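Local coordinates for PA14 domain-containing protein (Clostridium clariflavum, PDB 6QDI), which probably senses plant biomass outside the cell, its tandem calcium-binding PA14 domains recognising sugars as part of a membrane-bound RsgI-type anti-sigma factor, at residues Asp7-Ile12 against Ser46-Gly51. Numbering follows the deposited sequence.
Sequences DYFDNI and SVRWTG. With CA (calcium ion), chain G.
Val47 CG1 sits over the centre of one face of the Tyr8 ring, 3.8 Å from its centroid, in a CH-pi contact, and also lies over a face of the Trp49 indole, displaced toward its rim. A branched aliphatic residue suits this place because its two methyls divide the work: CG1, anti to the backbone N (chi1 -169°), reaches both aromatic faces, while CG2 packs 3.6 Å from Tyr8 CD2. Tyr8 OH approaches Trp49 CZ2 obliquely, and both Tyr8 OH and Trp49 NE1 donate to Asp23, sharing one carboxylate. On the opposite sheet face, Ser46 O lies at the edge of the Phe9 ring, in its plane, and Arg48 NH1 meets Phe9 CZ obliquely, the ring and guanidinium planes 77° apart. The long arginine, bent at chi3, can pass the flat ring and still carry its NE to a salt bridge with Glu109. Water 2 lies in the guanidinium plane, accepting from Arg48 NH1 and donating to Asp7 OD2 over 2.6 Å, so bridging opposite charges; Asp7 OD1 hydrogen-bonds Thr20.

Between the two layers of side chains, strands 4-9 and 44-53 run antiparallel in the first PA14 domain. Asp7 pairs with Arg48 and Phe9 with Ser46 through reciprocal backbone bonds. Ser46 OG, set between its backbone N and carbonyl carbon (chi1 57°), donates to Asn11 O at 2.7 Å and accepts from Leu14 N. In the turn after Phe9, Asp10 O binds calcium at 2.4 Å, alongside Asp42 and Ser44. An amide suits Asn11 because it accepts and donates at once: OD1 from calcium-bound water 4, ND2 to Asp180 O of the second PA14 domain. Strand pairing and the serine bond, made to the neighbouring carbonyl Asn11 O, are thus consistent with a loop held to present Asp10 O to the calcium.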
loop_
_atom_site.group_PDB
_atom_site.type_symbol
_atom_site.label_atom_id
_atom_site.label_comp_id
_atom_site.label_asym_id
_atom_site.label_seq_id
_atom_site.Cartn_x
_atom_site.Cartn_y
_atom_site.Cartn_z
ATOM N N ASP A 7 0.638 10.974 1.120
ATOM C CA ASP A 7 -0.345 9.975 0.742
ATOM C C ASP A 7 0.083 8.702 1.449
ATOM O O ASP A 7 1.211 8.210 1.256
ATOM C CB ASP A 7 -0.379 9.824 -0.769
ATOM C CG ASP A 7 -0.947 11.033 -1.460
ATOM O OD1 ASP A 7 -1.876 11.669 -0.957
ATOM O OD2 ASP A 7 -0.410 11.354 -2.543
ATOM N N TYR A 8 -0.837 8.180 2.245
ATOM C CA TYR A 8 -0.592 7.047 3.099
ATOM C C TYR A 8 -1.297 5.816 2.563
ATOM O O TYR A 8 -2.516 5.840 2.308
ATOM C CB TYR A 8 -1.101 7.354 4.558
ATOM C CG TYR A 8 -0.245 8.399 5.258
ATOM C CD1 TYR A 8 -0.312 9.748 4.911
ATOM C CD2 TYR A 8 0.640 8.018 6.240
ATOM C CE1 TYR A 8 0.500 10.691 5.506
ATOM C CE2 TYR A 8 1.476 8.943 6.853
ATOM C CZ TYR A 8 1.412 10.274 6.475
ATOM O OH TYR A 8 2.259 11.159 7.131
ATOM N N PHE A 9 -0.521 4.736 2.446
ATOM C CA PHE A 9 -0.941 3.498 1.807
ATOM C C PHE A 9 -0.909 2.360 2.803
ATOM O O PHE A 9 -0.019 2.279 3.663
ATOM C CB PHE A 9 -0.009 3.175 0.634
ATOM C CG PHE A 9 -0.044 4.231 -0.449
ATOM C CD1 PHE A 9 -0.924 4.121 -1.511
ATOM C CD2 PHE A 9 0.837 5.300 -0.447
ATOM C CE1 PHE A 9 -0.963 5.091 -2.502
ATOM C CE2 PHE A 9 0.792 6.269 -1.440
ATOM C CZ PHE A 9 -0.106 6.135 -2.459
ATOM N N ASP A 10 -1.849 1.441 2.655
ATOM C CA ASP A 10 -2.048 0.353 3.598
ATOM C C ASP A 10 -1.091 -0.810 3.391
ATOM O O ASP A 10 -1.127 -1.740 4.165
ATOM C CB ASP A 10 -3.494 -0.188 3.528
ATOM C CG ASP A 10 -4.253 -0.173 4.862
ATOM O OD1 ASP A 10 -3.783 0.301 5.852
ATOM O OD2 ASP A 10 -5.492 -0.510 4.846
ATOM N N ASN A 11 -0.283 -0.793 2.340
ATOM C CA ASN A 11 0.658 -1.871 2.023
ATOM C C ASN A 11 2.091 -1.350 2.035
ATOM O O ASN A 11 2.322 -0.132 2.100
ATOM C CB ASN A 11 0.322 -2.441 0.626
ATOM C CG ASN A 11 -1.035 -3.084 0.613
ATOM O OD1 ASN A 11 -1.421 -3.760 1.562
ATOM N ND2 ASN A 11 -1.719 -2.961 -0.512
ATOM N N ILE A 12 3.070 -2.238 1.902
ATOM C CA ILE A 12 4.495 -1.828 1.897
ATOM C C ILE A 12 4.940 -1.162 0.608
ATOM O O ILE A 12 6.040 -0.622 0.573
ATOM C CB ILE A 12 5.446 -3.003 2.178
ATOM C CG1 ILE A 12 5.415 -4.080 1.096
ATOM C CG2 ILE A 12 5.155 -3.609 3.558
ATOM C CD1 ILE A 12 6.661 -4.925 1.059
ATOM N N SER A 46 3.117 2.340 3.885
ATOM C CA SER A 46 4.068 3.124 3.109
ATOM C C SER A 46 3.474 4.504 2.885
ATOM O O SER A 46 2.259 4.715 3.072
ATOM C CB SER A 46 4.439 2.400 1.797
ATOM O OG SER A 46 3.277 2.108 1.010
ATOM N N VAL A 47 4.326 5.457 2.535
ATOM C CA VAL A 47 3.947 6.852 2.390
ATOM C C VAL A 47 4.702 7.458 1.241
ATOM O O VAL A 47 5.904 7.178 1.033
ATOM C CB VAL A 47 4.265 7.659 3.688
ATOM C CG1 VAL A 47 3.613 9.024 3.612
ATOM C CG2 VAL A 47 3.818 6.928 4.940
ATOM N N ARG A 48 4.017 8.324 0.479
ATOM C CA ARG A 48 4.676 9.183 -0.490
ATOM C C ARG A 48 4.391 10.634 -0.123
ATOM O O ARG A 48 3.235 11.035 0.019
ATOM C CB ARG A 48 4.198 8.961 -1.903
ATOM C CG ARG A 48 4.877 9.848 -2.924
ATOM C CD ARG A 48 4.352 9.660 -4.325
ATOM N NE ARG A 48 4.624 8.336 -4.833
ATOM C CZ ARG A 48 3.714 7.412 -5.124
ATOM N NH1 ARG A 48 2.447 7.582 -4.870
ATOM N NH2 ARG A 48 4.135 6.224 -5.603
ATOM N N TRP A 49 5.459 11.416 0.005
ATOM C CA TRP A 49 5.351 12.869 0.170
ATOM C C TRP A 49 5.730 13.577 -1.103
ATOM O O TRP A 49 6.753 13.256 -1.734
ATOM C CB TRP A 49 6.261 13.377 1.299
ATOM C CG TRP A 49 5.785 13.020 2.660
ATOM C CD1 TRP A 49 4.849 13.660 3.390
ATOM C CD2 TRP A 49 6.244 11.936 3.485
ATOM N NE1 TRP A 49 4.673 13.064 4.586
ATOM C CE2 TRP A 49 5.524 11.996 4.678
ATOM C CE3 TRP A 49 7.190 10.893 3.304
ATOM C CZ2 TRP A 49 5.714 11.087 5.690
ATOM C CZ3 TRP A 49 7.376 9.992 4.354
ATOM C CH2 TRP A 49 6.626 10.090 5.497
ATOM N N THR A 50 4.914 14.564 -1.501
ATOM C CA THR A 50 5.169 15.347 -2.683
ATOM C C THR A 50 4.914 16.839 -2.418
ATOM O O THR A 50 4.024 17.231 -1.648
ATOM C CB THR A 50 4.304 14.900 -3.890
ATOM O OG1 THR A 50 2.942 14.851 -3.495
ATOM C CG2 THR A 50 4.750 13.532 -4.397
ATOM N N GLY A 51 5.679 17.642 -3.133
ATOM C CA GLY A 51 5.463 19.073 -3.138
ATOM C C GLY A 51 6.708 19.747 -3.651
ATOM O O GLY A 51 7.413 19.230 -4.534
HETATM CA CA CA G . -0.758 -3.091 6.112
HETATM O O HOH W 1 2.266 12.561 -2.209
HETATM O O HOH W 2 0.709 9.880 -4.430
HETATM O O HOH W 3 -1.685 -1.125 7.074
HETATM O O HOH W 4 -0.598 -4.533 4.125
HETATM O O HOH W 5 -3.142 -3.555 5.599
#